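Local structure of chitinase (Thermococcus chitonophagus, 5XSW) at residues A[92-95]-A[96-100]; A[380-383]-A[384-388]. The protein probably hydrolyses chitin as an endochitinase, and in this fragment pairs an N-terminal beta domain with a largely helical part that holds bound glycan. One frame throughout, in Å; residues are numbered along the deposited sequence.

Contact 1. Residues A[92-95]-A[96-100]; sequences GDNP and YPHNF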
loop_
_atom_site.group_PDB
_atom_site.type_symbol
_atom_site.label_atom_id
_atom_site.label_comp_id
_atom_site.label_asym_id
_atom_site.label_seq_id
_atom_site.Cartn_x
_atom_site.Cartn_y
_atom_site.Cartn_z
ATOM N N GLY A 92 9.803 -17.236 -47.118
ATOM C CA GLY A 92 10.652 -18.100 -46.316
ATOM C C GLY A 92 9.994 -19.447 -46.081
ATOM O O GLY A 92 8.874 -19.714 -46.552
ATOM N N ASP A 93 10.690 -20.298 -45.338
ATOM C CA ASP A 93 10.241 -21.670 -45.168
ATOM C C ASP A 93 9.261 -21.935 -43.992
ATOM O O ASP A 93 8.795 -23.068 -43.819
ATOM C CB ASP A 93 11.457 -22.600 -45.020
ATOM C CG ASP A 93 12.325 -22.285 -43.792
ATOM O OD1 ASP A 93 11.913 -21.511 -42.895
ATOM O OD2 ASP A 93 13.442 -22.840 -43.706
ATOM N N ASN A 94 8.933 -20.912 -43.197
ATOM C CA ASN A 94 7.993 -21.138 -42.070
ATOM C C ASN A 94 7.206 -19.874 -41.877
ATOM O O ASN A 94 7.417 -19.162 -40.904
ATOM C CB ASN A 94 8.778 -21.505 -40.814
ATOM C CG ASN A 94 7.989 -22.383 -39.827
ATOM O OD1 ASN A 94 6.742 -22.558 -39.890
ATOM N ND2 ASN A 94 8.733 -22.960 -38.939
ATOM N N PRO A 95 6.372 -19.540 -42.859
ATOM C CA PRO A 95 5.747 -18.217 -42.928
ATOM C C PRO A 95 4.484 -18.071 -42.046
ATOM O O PRO A 95 4.176 -16.966 -41.614
ATOM C CB PRO A 95 5.367 -18.109 -44.401
ATOM C CG PRO A 95 5.050 -19.554 -44.772
ATOM C CD PRO A 95 6.089 -20.348 -44.061
ATOM N N TYR A 96 3.729 -19.147 -41.848
ATOM C CA TYR A 96 2.541 -19.080 -40.977
ATOM C C TYR A 96 2.924 -18.832 -39.484
ATOM O O TYR A 96 3.794 -19.524 -38.939
ATOM C CB TYR A 96 1.706 -20.357 -41.081
ATOM C CG TYR A 96 1.309 -20.686 -42.501
ATOM C CD1 TYR A 96 0.330 -19.960 -43.148
ATOM C CD2 TYR A 96 1.934 -21.721 -43.200
ATOM C CE1 TYR A 96 -0.031 -20.242 -44.462
ATOM C CE2 TYR A 96 1.570 -22.020 -44.509
ATOM C CZ TYR A 96 0.596 -21.275 -45.136
ATOM O OH TYR A 96 0.227 -21.548 -46.432
ATOM N N PRO A 97 2.280 -17.838 -38.849
ATOM C CA PRO A 97 2.487 -17.548 -37.405
ATOM C C PRO A 97 2.405 -18.823 -36.587
ATOM O O PRO A 97 1.404 -19.517 -36.655
ATOM C CB PRO A 97 1.320 -16.597 -37.071
ATOM C CG PRO A 97 1.131 -15.809 -38.369
ATOM C CD PRO A 97 1.363 -16.867 -39.483
ATOM N N HIS A 98 3.468 -19.161 -35.871
ATOM C CA HIS A 98 3.480 -20.415 -35.120
ATOM C C HIS A 98 4.247 -20.217 -33.802
ATOM O O HIS A 98 4.911 -19.191 -33.596
ATOM C CB HIS A 98 4.148 -21.562 -35.938
ATOM C CG HIS A 98 5.530 -21.223 -36.381
ATOM N ND1 HIS A 98 5.773 -20.412 -37.470
ATOM C CD2 HIS A 98 6.745 -21.576 -35.893
ATOM C CE1 HIS A 98 7.080 -20.248 -37.614
ATOM N NE2 HIS A 98 7.692 -20.955 -36.677
ATOM N N ASN A 99 4.213 -21.246 -32.960
ATOM C CA ASN A 99 4.856 -21.193 -31.662
ATOM C C ASN A 99 4.432 -19.928 -30.854
ATOM O O ASN A 99 5.277 -19.175 -30.365
ATOM C CB ASN A 99 6.361 -21.203 -31.801
ATOM C CG ASN A 99 7.028 -21.583 -30.512
ATOM O OD1 ASN A 99 6.420 -22.267 -29.649
ATOM N ND2 ASN A 99 8.260 -21.131 -30.336
ATOM N N PHE A 100 3.134 -19.688 -30.817
ATOM C CA PHE A 100 2.547 -18.603 -30.038
ATOM C C PHE A 100 2.852 -18.868 -28.576
ATOM O O PHE A 100 2.651 -19.987 -28.126
ATOM C CB PHE A 100 1.036 -18.539 -30.246
ATOM C CG PHE A 100 0.644 -17.800 -31.475
ATOM C CD1 PHE A 100 0.478 -16.425 -31.448
ATOM C CD2 PHE A 100 0.467 -18.477 -32.677
ATOM C CE1 PHE A 100 0.115 -15.729 -32.585
ATOM C CE2 PHE A 100 0.093 -17.779 -33.828
ATOM C CZ PHE A 100 -0.073 -16.412 -33.786
#
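The carboxamide of Asn94 lies flat over one face of the His98 imidazole, the two planes only 6° apart. Asn94 CG sits 3.2 Å from His98 CE1, and Asn94 OD1 hangs over the same face, shifted toward its rim. With CG of Asn94 nearly opposite its backbone N (chi1 -152°), the amide reaches forward along the chain to the ring. With the planes stacked, the amide N-H is not aimed at the ring nitrogen, so the 3.2 Å between Asn94 ND2 and His98 NE2 is a face-to-face approach and not a hydrogen bond. Asparagine suits the place because its end is flat and short.

One polar bond fixes the ring's rotation. His98 ND1 donates to Tyr96 O at 2.6 Å, almost straight, and that oxygen lies practically in the imidazole plane. Histidine can thus bond at its edge while offering a face to Asn94.

The apolar part is carried by Pro95 and Tyr96, whose side chains run side by side. Pro95 CG comes over the rim of one face of the phenol, 4.1 Å from Tyr96 CD2. Beyond the ring, Tyr96 OH is hydrogen-bonded to Glu8 and Lys90, so tyrosine combines an apolar face with a polar end. Pro97, which has no backbone N-H to satisfy, packs against Val15 and Phe40.

Hydrogen bonds between Asn94 and Thr43, from the Thr42 hydroxyl to Pro95 O and between the backbones of His98 and Glu41 fasten the segment to its neighbours. The arrangement is that of a proline-rich connection between two antiparallel sheets, leading from strand 80-89 of one into strand 98-104 of the other, as in a beta-sandwich.

Contact 2. Residues A[380-383]-A[384-388]; sequences NITA and TMDME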
loop_
_atom_site.group_PDB
_atom_site.type_symbol
_atom_site.label_atom_id
_atom_site.label_comp_id
_atom_site.label_asym_id
_atom_site.label_seq_id
_atom_site.Cartn_x
_atom_site.Cartn_y
_atom_site.Cartn_z
ATOM N N ASN A 380 23.435 -11.101 9.877
ATOM C CA ASN A 380 24.244 -11.708 10.946
ATOM C C ASN A 380 23.436 -12.680 11.810
ATOM O O ASN A 380 23.897 -13.780 12.138
ATOM C CB ASN A 380 24.861 -10.616 11.825
ATOM C CG ASN A 380 25.984 -9.860 11.069
ATOM O OD1 ASN A 380 26.710 -10.434 10.226
ATOM N ND2 ASN A 380 26.087 -8.569 11.320
ATOM N N ILE A 381 22.224 -12.295 12.181
ATOM C CA ILE A 381 21.428 -13.197 13.039
ATOM C C ILE A 381 20.988 -14.449 12.265
ATOM O O ILE A 381 21.022 -15.571 12.811
ATOM C CB ILE A 381 20.189 -12.445 13.657
ATOM C CG1 ILE A 381 20.692 -11.396 14.647
ATOM C CG2 ILE A 381 19.226 -13.419 14.376
ATOM C CD1 ILE A 381 19.550 -10.524 15.298
ATOM N N THR A 382 20.571 -14.283 11.014
ATOM C CA THR A 382 20.194 -15.443 10.206
ATOM C C THR A 382 21.391 -16.423 10.120
ATOM O O THR A 382 21.209 -17.648 10.287
ATOM C CB THR A 382 19.760 -15.017 8.769
ATOM O OG1 THR A 382 18.705 -14.051 8.874
ATOM C CG2 THR A 382 19.247 -16.187 7.902
ATOM N N ALA A 383 22.580 -15.891 9.812
ATOM C CA ALA A 383 23.791 -16.731 9.699
ATOM C C ALA A 383 24.076 -17.441 11.043
ATOM O O ALA A 383 24.346 -18.629 11.072
ATOM C CB ALA A 383 25.015 -15.875 9.265
ATOM N N THR A 384 24.025 -16.714 12.147
ATOM C CA THR A 384 24.256 -17.315 13.484
ATOM C C THR A 384 23.251 -18.405 13.836
ATOM O O THR A 384 23.625 -19.451 14.356
ATOM C CB THR A 384 24.245 -16.219 14.575
ATOM O OG1 THR A 384 25.222 -15.227 14.195
ATOM C CG2 THR A 384 24.616 -16.771 15.974
ATOM N N MET A 385 21.972 -18.165 13.560
ATOM C CA MET A 385 20.950 -19.177 13.786
ATOM C C MET A 385 21.183 -20.405 12.908
ATOM O O MET A 385 21.026 -21.540 13.358
ATOM C CB MET A 385 19.556 -18.586 13.498
ATOM C CG MET A 385 19.155 -17.548 14.554
ATOM S SD MET A 385 17.529 -16.903 14.174
ATOM C CE MET A 385 16.468 -18.210 14.857
ATOM N N ASP A 386 21.518 -20.164 11.651
ATOM C CA ASP A 386 21.791 -21.258 10.686
ATOM C C ASP A 386 22.902 -22.215 11.202
ATOM O O ASP A 386 22.897 -23.394 10.869
ATOM C CB ASP A 386 22.294 -20.729 9.357
ATOM C CG ASP A 386 21.222 -20.022 8.488
ATOM O OD1 ASP A 386 19.984 -20.174 8.705
ATOM O OD2 ASP A 386 21.669 -19.374 7.511
ATOM N N MET A 387 23.898 -21.650 11.887
ATOM C CA MET A 387 25.035 -22.433 12.429
ATOM C C MET A 387 24.711 -23.157 13.740
ATOM O O MET A 387 25.543 -23.940 14.234
ATOM C CB MET A 387 26.245 -21.540 12.690
ATOM C CG MET A 387 26.792 -20.852 11.454
ATOM S SD MET A 387 27.358 -22.109 10.277
ATOM C CE MET A 387 28.809 -22.744 11.163
ATOM N N GLU A 388 23.551 -22.881 14.341
ATOM C CA GLU A 388 23.272 -23.381 15.682
ATOM C C GLU A 388 23.021 -24.896 15.609
ATOM O O GLU A 388 22.260 -25.350 14.766
ATOM C CB GLU A 388 22.058 -22.679 16.297
ATOM C CG GLU A 388 21.618 -23.268 17.638
ATOM C CD GLU A 388 22.607 -23.013 18.775
ATOM O OE1 GLU A 388 23.333 -22.007 18.726
ATOM O OE2 GLU A 388 22.634 -23.806 19.757
#
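The last turns of helix 374-386, a helix that starts at the glycan-pocket residue His374, bring Asn380, Thr384 and their neighbours together in i to i+4 pairs. Asn380 O is gripped twice: Thr384 N and Thr384 OG1 reach it from opposite faces of its carbonyl plane, the hydroxyl at 2.8 Å. Placing OG1 beside the backbone N (chi1 -55°) turns it back to that carbonyl, which lets a threonine satisfy its hydroxyl on its own helix.

Backbone bonds follow from Met385 N to Ile381 O and from Asp386 N to Thr382 O, both 2.9 Å. Met387 N to Ala383 O is longer, 3.2 Å, and more bent. Ala383 O also accepts from Gln148, and the small alanine side chain meets Trp326.

On the buried side, Ile381 and Met385 pass at an angle and pack together against Met181, a place for branched and flexible apolar chains. Asp386 points its carboxylate alongside Thr382, and OD1 takes hydrogen bonds from both Asn202 and Asn204. With an alanine in place of Asp386, those two asparagine amides would probably lose their shared acceptor, weakening the tie between this last part of the helix and Asn202 and Asn204.

The chain of Met385 bends at chi3, its far end leads away, and its SD lies 3.9 Å from Ile381 CG2.

Overall arrangement
Contacts 1 and 2 share no secondary-structure element: their centres are about 54 Å apart, on opposite sides of the chain's centre, and the first belongs to the N-terminal beta domain, the second to the helical part. Both mix buried and more accessible residues, but the centre of contact 1 lies about 38 Å from the chain's centre, that of contact 2 about 21 Å. Without regular backbone bonding between its halves, the loop at 92-100 relies on flat groups and prolines. The helix at 380-388 depends on repeated backbone bonds, with apolar chains on its buried side, and the Ile381 side chain is about 10 Å from a bound amino sugar.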